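Ecdysteroid-phosphate phosphatase (Bombyx mori, PDB 3C7T) removes the phosphate from ecdysteroid phosphates such as ecdysone 22-phosphate to give active hormones, and also acts as a protein tyrosine phosphatase. Local coordinates at residues Phe8-Gly13 / Val94-Gly99; Glu120-His125 / Phe166-Val171; Ala232-Gly235 / Val240-Pro243. All coordinates share one frame; numbering follows the deposited sequence.

Contact 1: residues Phe8-Gly13 / Val94-Gly99; sequences FALRHG and VETAQG. With WO4 (tungstate(VI)ion), chain E.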
loop_
_atom_site.group_PDB
_atom_site.type_symbol
_atom_site.label_atom_id
_atom_site.label_comp_id
_atom_site.label_asym_id
_atom_site.label_seq_id
_atom_site.Cartn_x
_atom_site.Cartn_y
_atom_site.Cartn_z
ATOM N N PHE A 8 16.477 -7.131 -15.272
ATOM C CA PHE A 8 15.527 -6.141 -14.761
ATOM C C PHE A 8 16.233 -5.118 -13.914
ATOM O O PHE A 8 17.286 -5.402 -13.340
ATOM C CB PHE A 8 14.473 -6.834 -13.892
ATOM C CG PHE A 8 13.629 -7.814 -14.634
ATOM C CD1 PHE A 8 12.770 -7.387 -15.638
ATOM C CD2 PHE A 8 13.677 -9.160 -14.316
ATOM C CE1 PHE A 8 11.967 -8.292 -16.307
ATOM C CE2 PHE A 8 12.872 -10.081 -14.991
ATOM C CZ PHE A 8 12.027 -9.646 -15.982
ATOM N N ALA A 9 15.641 -3.926 -13.812
ATOM C CA ALA A 9 16.151 -2.905 -12.897
ATOM C C ALA A 9 14.930 -2.339 -12.193
ATOM O O ALA A 9 13.891 -2.080 -12.825
ATOM C CB ALA A 9 16.874 -1.806 -13.626
ATOM N N LEU A 10 15.050 -2.207 -10.885
ATOM C CA LEU A 10 13.909 -1.809 -10.057
ATOM C C LEU A 10 14.306 -0.696 -9.090
ATOM O O LEU A 10 15.267 -0.856 -8.331
ATOM C CB LEU A 10 13.422 -3.042 -9.291
ATOM C CG LEU A 10 12.233 -2.956 -8.328
ATOM C CD1 LEU A 10 10.926 -2.675 -9.095
ATOM C CD2 LEU A 10 12.089 -4.228 -7.571
ATOM N N ARG A 11 13.580 0.427 -9.094
ATOM C CA ARG A 11 13.785 1.442 -8.038
ATOM C C ARG A 11 13.203 0.935 -6.697
ATOM O O ARG A 11 12.214 0.179 -6.670
ATOM C CB ARG A 11 13.133 2.793 -8.418
ATOM C CG ARG A 11 13.531 3.932 -7.492
ATOM C CD ARG A 11 12.752 5.211 -7.791
ATOM N NE ARG A 11 13.028 6.216 -6.786
ATOM C CZ ARG A 11 12.173 7.189 -6.448
ATOM N NH1 ARG A 11 10.972 7.294 -7.021
ATOM N NH2 ARG A 11 12.493 8.042 -5.498
ATOM N N HIS A 12 13.807 1.356 -5.590
ATOM C CA HIS A 12 13.315 0.992 -4.270
ATOM C C HIS A 12 11.872 1.510 -4.089
ATOM O O HIS A 12 11.405 2.385 -4.841
ATOM C CB HIS A 12 14.216 1.624 -3.217
ATOM C CG HIS A 12 14.289 3.113 -3.336
ATOM N ND1 HIS A 12 13.245 3.948 -2.972
ATOM C CD2 HIS A 12 15.272 3.914 -3.811
ATOM C CE1 HIS A 12 13.596 5.202 -3.210
ATOM N NE2 HIS A 12 14.813 5.204 -3.738
ATOM N N GLY A 13 11.171 0.982 -3.080
ATOM C CA GLY A 13 9.809 1.398 -2.794
ATOM C C GLY A 13 9.792 2.678 -1.971
ATOM O O GLY A 13 10.832 3.313 -1.755
ATOM N N VAL A 94 17.857 -2.949 -0.187
ATOM C CA VAL A 94 17.857 -4.324 0.338
ATOM C C VAL A 94 16.443 -4.745 0.794
ATOM O O VAL A 94 15.995 -5.872 0.535
ATOM C CB VAL A 94 18.880 -4.515 1.473
ATOM C CG1 VAL A 94 18.928 -5.996 1.868
ATOM C CG2 VAL A 94 20.281 -4.054 1.005
ATOM N N GLU A 95 15.715 -3.839 1.435
ATOM C CA GLU A 95 14.343 -4.171 1.803
ATOM C C GLU A 95 13.447 -4.327 0.592
ATOM O O GLU A 95 12.583 -5.192 0.598
ATOM C CB GLU A 95 13.762 -3.150 2.774
ATOM C CG GLU A 95 14.458 -3.135 4.142
ATOM C CD GLU A 95 13.767 -2.173 5.123
ATOM O OE1 GLU A 95 13.424 -1.039 4.720
ATOM O OE2 GLU A 95 13.579 -2.539 6.304
ATOM N N THR A 96 13.669 -3.535 -0.458
ATOM C CA THR A 96 12.883 -3.711 -1.676
ATOM C C THR A 96 13.161 -5.105 -2.252
ATOM O O THR A 96 12.248 -5.805 -2.715
ATOM C CB THR A 96 13.166 -2.613 -2.679
ATOM O OG1 THR A 96 12.869 -1.357 -2.051
ATOM C CG2 THR A 96 12.280 -2.785 -3.979
ATOM N N ALA A 97 14.425 -5.500 -2.204
ATOM C CA ALA A 97 14.825 -6.812 -2.728
ATOM C C ALA A 97 14.098 -7.923 -1.977
ATOM O O ALA A 97 13.607 -8.882 -2.599
ATOM C CB ALA A 97 16.358 -6.968 -2.625
ATOM N N GLN A 98 14.035 -7.812 -0.648
ATOM C CA GLN A 98 13.323 -8.821 0.124
ATOM C C GLN A 98 11.822 -8.827 -0.175
ATOM O O GLN A 98 11.252 -9.893 -0.365
ATOM C CB GLN A 98 13.563 -8.671 1.628
ATOM C CG GLN A 98 12.996 -9.847 2.447
ATOM C CD GLN A 98 13.623 -11.164 2.049
ATOM O OE1 GLN A 98 14.848 -11.282 1.987
ATOM N NE2 GLN A 98 12.787 -12.165 1.760
ATOM N N GLY A 99 11.178 -7.650 -0.214
ATOM C CA GLY A 99 9.752 -7.588 -0.578
ATOM C C GLY A 99 9.517 -8.202 -1.949
ATOM O O GLY A 99 8.588 -8.994 -2.142
HETATM W W WO4 E . 16.158 7.122 -4.565
HETATM O O1 WO4 E . 15.715 6.427 -6.313
HETATM O O2 WO4 E . 17.187 8.720 -5.146
HETATM O O3 WO4 E . 14.767 7.957 -3.420
HETATM O O4 WO4 E . 17.495 6.132 -3.520
#
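T96, on helix 91-104, meets the end of strand 5-11 where the chain turns off at H12 and G13. Its hydroxyl does the polar work. The G13 N donates to T96 OG1 at 3.1 Å, with an N-H...O angle of 156°. OG1 is also hydrogen-bonded to the carbonyl of R92 in the preceding turn. The methyl CG2 takes the apolar side and lies 3.9 Å from L10 CD2. L10 and T96 both pack on I190 of the neighbouring strand 187-191.

H12 has CG between its backbone N and carbonyl carbon (chi1 58°). This leads the ring away from the helix and into the tungstate site. H12 ND1 donates to G13 O at 2.8 Å in a nearly straight bond, with the acceptor in the ring plane. That fixes the ring rotation and presents the other nitrogen, so that H12 NE2 lies 2.5 Å from the tungsten. With an alanine in its place, the tungsten would probably lose its nitrogen ligand and G13 O its ring donor.

R11 sends its side chain away from the helix segment, its chain extended from CG to NE. R11 NE donates to tungstate O1 at 2.7 Å, and R11 NH2 to O3 at 3.1 Å, so the guanidinium edge grips two oxygens. R15, R92, H192, A193 and K224 complete the hydrogen bonding of the anion. This is the RHG motif of the histidine phosphatase superfamily, with H12 as the phosphohistidine nucleophile. The chain is the C-terminal, phosphoglycerate-mutase-like domain of the full protein.

Contact 2: residues Glu120-His125 / Phe166-Val171; sequences EFKNWH and FKRGEV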
loop_
_atom_site.group_PDB
_atom_site.type_symbol
_atom_site.label_atom_id
_atom_site.label_comp_id
_atom_site.label_asym_id
_atom_site.label_seq_id
_atom_site.Cartn_x
_atom_site.Cartn_y
_atom_site.Cartn_z
ATOM N N GLU A 120 23.882 4.871 -5.252
ATOM C CA GLU A 120 23.596 6.121 -5.931
ATOM C C GLU A 120 24.852 7.000 -6.032
ATOM O O GLU A 120 25.867 6.729 -5.391
ATOM C CB GLU A 120 22.500 6.877 -5.171
ATOM C CG GLU A 120 22.963 7.458 -3.835
ATOM C CD GLU A 120 21.848 8.157 -3.069
ATOM O OE1 GLU A 120 20.676 8.094 -3.530
ATOM O OE2 GLU A 120 22.157 8.787 -2.013
ATOM N N PHE A 121 24.763 8.040 -6.851
ATOM C CA PHE A 121 25.845 8.998 -7.043
ATOM C C PHE A 121 26.148 9.729 -5.740
ATOM O O PHE A 121 25.247 10.294 -5.107
ATOM C CB PHE A 121 25.423 9.962 -8.168
ATOM C CG PHE A 121 26.399 11.070 -8.464
ATOM C CD1 PHE A 121 27.779 10.899 -8.320
ATOM C CD2 PHE A 121 25.917 12.285 -8.957
ATOM C CE1 PHE A 121 28.647 11.936 -8.614
ATOM C CE2 PHE A 121 26.779 13.314 -9.253
ATOM C CZ PHE A 121 28.148 13.135 -9.087
ATOM N N LYS A 122 27.422 9.703 -5.350
ATOM C CA LYS A 122 27.931 10.492 -4.232
ATOM C C LYS A 122 28.411 11.869 -4.712
ATOM O O LYS A 122 29.599 12.050 -5.029
ATOM C CB LYS A 122 29.072 9.741 -3.535
ATOM C CG LYS A 122 28.657 8.389 -2.960
ATOM C CD LYS A 122 29.828 7.685 -2.305
ATOM C CE LYS A 122 30.815 7.140 -3.342
ATOM N NZ LYS A 122 32.147 6.901 -2.707
ATOM N N ASN A 123 27.463 12.812 -4.759
ATOM C CA ASN A 123 27.617 14.170 -5.301
ATOM C C ASN A 123 28.192 15.157 -4.273
ATOM O O ASN A 123 27.645 15.311 -3.176
ATOM C CB ASN A 123 26.228 14.645 -5.776
ATOM C CG ASN A 123 26.240 16.000 -6.501
ATOM O OD1 ASN A 123 27.222 16.746 -6.492
ATOM N ND2 ASN A 123 25.108 16.325 -7.125
ATOM N N TRP A 124 29.280 15.847 -4.631
ATOM C CA TRP A 124 29.920 16.774 -3.676
ATOM C C TRP A 124 29.005 17.936 -3.234
ATOM O O TRP A 124 29.150 18.427 -2.113
ATOM C CB TRP A 124 31.295 17.263 -4.179
ATOM C CG TRP A 124 31.286 18.551 -4.975
ATOM C CD1 TRP A 124 31.330 18.677 -6.340
ATOM C CD2 TRP A 124 31.256 19.892 -4.450
ATOM N NE1 TRP A 124 31.319 20.005 -6.694
ATOM C CE2 TRP A 124 31.271 20.772 -5.557
ATOM C CE3 TRP A 124 31.199 20.435 -3.151
ATOM C CZ2 TRP A 124 31.237 22.174 -5.404
ATOM C CZ3 TRP A 124 31.162 21.835 -3.000
ATOM C CH2 TRP A 124 31.180 22.682 -4.121
ATOM N N HIS A 125 28.063 18.351 -4.095
ATOM C CA HIS A 125 27.051 19.372 -3.734
ATOM C C HIS A 125 26.063 18.870 -2.697
ATOM O O HIS A 125 25.491 19.656 -1.941
ATOM C CB HIS A 125 26.246 19.849 -4.952
ATOM C CG HIS A 125 27.067 20.549 -5.982
ATOM N ND1 HIS A 125 26.976 20.257 -7.326
ATOM C CD2 HIS A 125 28.006 21.515 -5.866
ATOM C CE1 HIS A 125 27.831 21.012 -7.993
ATOM N NE2 HIS A 125 28.469 21.783 -7.130
ATOM N N PHE A 166 29.387 6.553 -12.842
ATOM C CA PHE A 166 28.898 5.699 -13.907
ATOM C C PHE A 166 29.788 4.480 -14.187
ATOM O O PHE A 166 29.308 3.410 -14.554
ATOM C CB PHE A 166 28.607 6.504 -15.171
ATOM C CG PHE A 166 27.315 7.270 -15.107
ATOM C CD1 PHE A 166 26.100 6.605 -15.102
ATOM C CD2 PHE A 166 27.319 8.655 -15.065
ATOM C CE1 PHE A 166 24.885 7.316 -15.040
ATOM C CE2 PHE A 166 26.118 9.382 -15.007
ATOM C CZ PHE A 166 24.902 8.706 -14.994
ATOM N N LYS A 167 31.089 4.650 -13.985
ATOM C CA LYS A 167 32.034 3.559 -14.166
ATOM C C LYS A 167 31.785 2.431 -13.153
ATOM O O LYS A 167 31.778 1.259 -13.529
ATOM C CB LYS A 167 33.469 4.105 -14.067
ATOM C CG LYS A 167 34.605 3.074 -14.260
ATOM C CD LYS A 167 34.497 2.348 -15.583
ATOM C CE LYS A 167 35.747 1.519 -15.846
ATOM N NZ LYS A 167 35.608 0.696 -17.063
ATOM N N ARG A 168 31.608 2.810 -11.885
ATOM C CA ARG A 168 31.197 1.939 -10.785
ATOM C C ARG A 168 30.021 1.067 -11.206
ATOM O O ARG A 168 30.076 -0.160 -11.148
ATOM C CB ARG A 168 30.662 2.795 -9.622
ATOM C CG ARG A 168 31.647 3.302 -8.626
ATOM C CD ARG A 168 31.057 3.279 -7.234
ATOM N NE ARG A 168 30.251 4.451 -6.901
ATOM C CZ ARG A 168 28.930 4.441 -6.697
ATOM N NH1 ARG A 168 28.229 3.320 -6.815
ATOM N NH2 ARG A 168 28.309 5.563 -6.369
ATOM N N GLY A 169 28.931 1.727 -11.597
ATOM C CA GLY A 169 27.682 1.030 -11.921
ATOM C C GLY A 169 27.836 0.057 -13.074
ATOM O O GLY A 169 27.328 -1.075 -13.030
ATOM N N GLU A 170 28.529 0.518 -14.114
ATOM C CA GLU A 170 28.761 -0.266 -15.314
ATOM C C GLU A 170 29.638 -1.487 -15.023
ATOM O O GLU A 170 29.342 -2.577 -15.496
ATOM C CB GLU A 170 29.403 0.616 -16.387
ATOM C CG GLU A 170 29.656 -0.090 -17.724
ATOM C CD GLU A 170 30.371 0.820 -18.698
ATOM O OE1 GLU A 170 29.746 1.788 -19.165
ATOM O OE2 GLU A 170 31.558 0.566 -18.992
ATOM N N VAL A 171 30.702 -1.305 -14.242
ATOM C CA VAL A 171 31.575 -2.424 -13.842
ATOM C C VAL A 171 30.748 -3.507 -13.155
ATOM O O VAL A 171 30.830 -4.676 -13.536
ATOM C CB VAL A 171 32.765 -1.951 -12.945
ATOM C CG1 VAL A 171 33.407 -3.100 -12.181
ATOM C CG2 VAL A 171 33.806 -1.261 -13.785
#
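The loop at E120 and F121 passes helix 162-179 at a distance, the closest CA atoms, those of F121 and F166, being 8.2 Å apart. The span is bridged by a side chain, not by close backbones. R168 reaches across from the helix to the backbone of E120. R168 CG is anti to the carbonyl carbon (chi1 -87°), and the chain bends at chi2 and chi3 before the guanidinium arrives. R168 NH2 then donates to E120 O at 2.9 Å, with an N-H...O angle of 140°. The oxygen lies in the guanidinium plane, at its edge. Seen from the acceptor, the donor stands well above the carbonyl plane, 50° out of it.

R168 NH1 donates to the carbonyl of F119, so the guanidinium holds two successive carbonyls, and NH2 also forms a salt bridge with E160, which is likely to ease the nearness of K122. K122 comes close with its aliphatic part, its CE 4.2 Å from R168 NH2. Its ammonium goes to the carbonyls of D156 and S158, with K122 NZ 5.2 Å from R168 NE.

The CB of E120 leads away from the helix, and its side chain touches H192 and the tungstate. R168 thus bonds to the backbone of a residue whose side chain lines the tungstate pocket, which is consistent with a second-shell part in placing it. The 120-125 segment belongs to the long loop between strand 112-114 and helix 135-140. Helix 162-179 packs against it through F165, whose ring meets that of F121.

Contact 3: residues Ala232-Gly235 / Val240-Pro243; sequences AMRG and VVSP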
loop_
_atom_site.group_PDB
_atom_site.type_symbol
_atom_site.label_atom_id
_atom_site.label_comp_id
_atom_site.label_asym_id
_atom_site.label_seq_id
_atom_site.Cartn_x
_atom_site.Cartn_y
_atom_site.Cartn_z
ATOM N N ALA A 232 13.050 -3.250 -18.074
ATOM C CA ALA A 232 13.374 -4.577 -18.619
ATOM C C ALA A 232 14.217 -4.570 -19.900
ATOM O O ALA A 232 14.008 -3.757 -20.816
ATOM C CB ALA A 232 12.083 -5.376 -18.867
ATOM N N MET A 233 15.177 -5.494 -19.927
ATOM C CA MET A 233 15.922 -5.835 -21.135
ATOM C C MET A 233 15.913 -7.342 -21.338
ATOM O O MET A 233 15.856 -8.119 -20.374
ATOM C CB MET A 233 17.345 -5.303 -21.051
ATOM C CG MET A 233 17.381 -3.784 -20.989
ATOM S SD MET A 233 19.014 -3.095 -21.131
ATOM C CE MET A 233 19.212 -3.078 -22.916
ATOM N N ARG A 234 15.960 -7.745 -22.603
ATOM C CA ARG A 234 16.128 -9.145 -22.964
ATOM C C ARG A 234 17.236 -9.266 -23.990
ATOM O O ARG A 234 17.453 -8.357 -24.793
ATOM C CB ARG A 234 14.847 -9.747 -23.521
ATOM C CG ARG A 234 13.836 -10.053 -22.460
ATOM C CD ARG A 234 12.738 -10.915 -22.987
ATOM N NE ARG A 234 13.131 -12.319 -22.964
ATOM C CZ ARG A 234 12.286 -13.327 -23.114
ATOM N NH1 ARG A 234 10.992 -13.087 -23.294
ATOM N NH2 ARG A 234 12.733 -14.575 -23.079
ATOM N N GLY A 235 17.926 -10.394 -23.937
ATOM C CA GLY A 235 19.028 -10.687 -24.847
ATOM C C GLY A 235 19.704 -11.987 -24.476
ATOM O O GLY A 235 19.152 -12.772 -23.701
ATOM N N VAL A 240 15.833 -3.209 -25.074
ATOM C CA VAL A 240 14.854 -2.602 -24.150
ATOM C C VAL A 240 13.431 -3.004 -24.548
ATOM O O VAL A 240 12.967 -2.677 -25.650
ATOM C CB VAL A 240 14.954 -1.046 -24.128
ATOM C CG1 VAL A 240 13.744 -0.430 -23.420
ATOM C CG2 VAL A 240 16.245 -0.601 -23.474
ATOM N N VAL A 241 12.747 -3.706 -23.642
ATOM C CA VAL A 241 11.424 -4.258 -23.920
ATOM C C VAL A 241 10.448 -3.977 -22.776
ATOM O O VAL A 241 10.844 -3.590 -21.678
ATOM C CB VAL A 241 11.472 -5.777 -24.193
ATOM C CG1 VAL A 241 12.450 -6.082 -25.330
ATOM C CG2 VAL A 241 11.857 -6.564 -22.931
ATOM N N SER A 242 9.171 -4.200 -23.055
ATOM C CA SER A 242 8.142 -4.138 -22.025
ATOM C C SER A 242 8.428 -5.186 -20.944
ATOM O O SER A 242 8.701 -6.343 -21.261
ATOM C CB SER A 242 6.777 -4.386 -22.654
ATOM O OG SER A 242 5.778 -4.317 -21.656
ATOM N N PRO A 243 8.388 -4.792 -19.658
ATOM C CA PRO A 243 8.458 -5.847 -18.640
ATOM C C PRO A 243 7.244 -6.809 -18.666
ATOM O O PRO A 243 6.199 -6.465 -19.205
ATOM C CB PRO A 243 8.574 -5.072 -17.317
ATOM C CG PRO A 243 8.873 -3.624 -17.715
ATOM C CD PRO A 243 8.310 -3.435 -19.069
HETATM O O HOH W 1 11.874 -1.760 -20.040
#
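A232 and V241 share the one direct backbone hydrogen bond between these two segments. V241 N donates to A232 O at 3.1 Å and nearly straight at the hydrogen, 168°, although it approaches from above the carbonyl plane. One step on, M233 and V240 form an antiparallel non-hydrogen-bonded pair with CA atoms 4.5 Å apart.

A water joins the two backbones beside this bond. It accepts from A232 N at 2.7 Å and donates to V241 O, also at 2.7 Å.

Apolar contacts lie on both faces. On the M233 face, the methionine chain turns at chi3 (83°) and brings CE to 3.9 Å from V240 CG2. Helix 193-204 covers this pair, through M199 and L203 on M233 and V200 on V240. On the A232 face, the alanine methyl CB meets the proline ring, 3.8 Å from P243 CG. V241 CG2 lies between its own backbone N and carbonyl carbon, which sets it 4.0 Å from R234 CG, the aliphatic base of the arginine. The guanidinium of R234 goes on to a cation-pi contact with W6 of strand 5-11, and W6 also packs on A232 and V241.

W258 of the second subunit packs on V240, S242 and P243. The chemistry is thus mostly apolar, with one direct bond and one water joining the backbones. It is consistent with side-chain packing contributing much of the join at this hairpin, which ends the sheet within the chain and meets the dimer partner.

The contacts come in series along the chain. Contacts 1 and 3 share the mixed sheet, whose strands 5-11 and 230-235 are neighbours. Their centres are about 18 Å apart, yet they touch, F8 CD1 packing 3.9 Å from A232 CB. Contact 1 lies near the centre of the chain, and contact 3 at the outermost hairpin, facing the second subunit. Contact 2 is centred about 19 Å from contact 1 and 24 Å from contact 3. Contacts 1 and 2 do not touch, their nearest atoms being about 7 Å apart, but R11, H12 and E120 line the tungstate pocket. The site thus draws on the end of strand 5-11, the turn after it and a loop far along the chain.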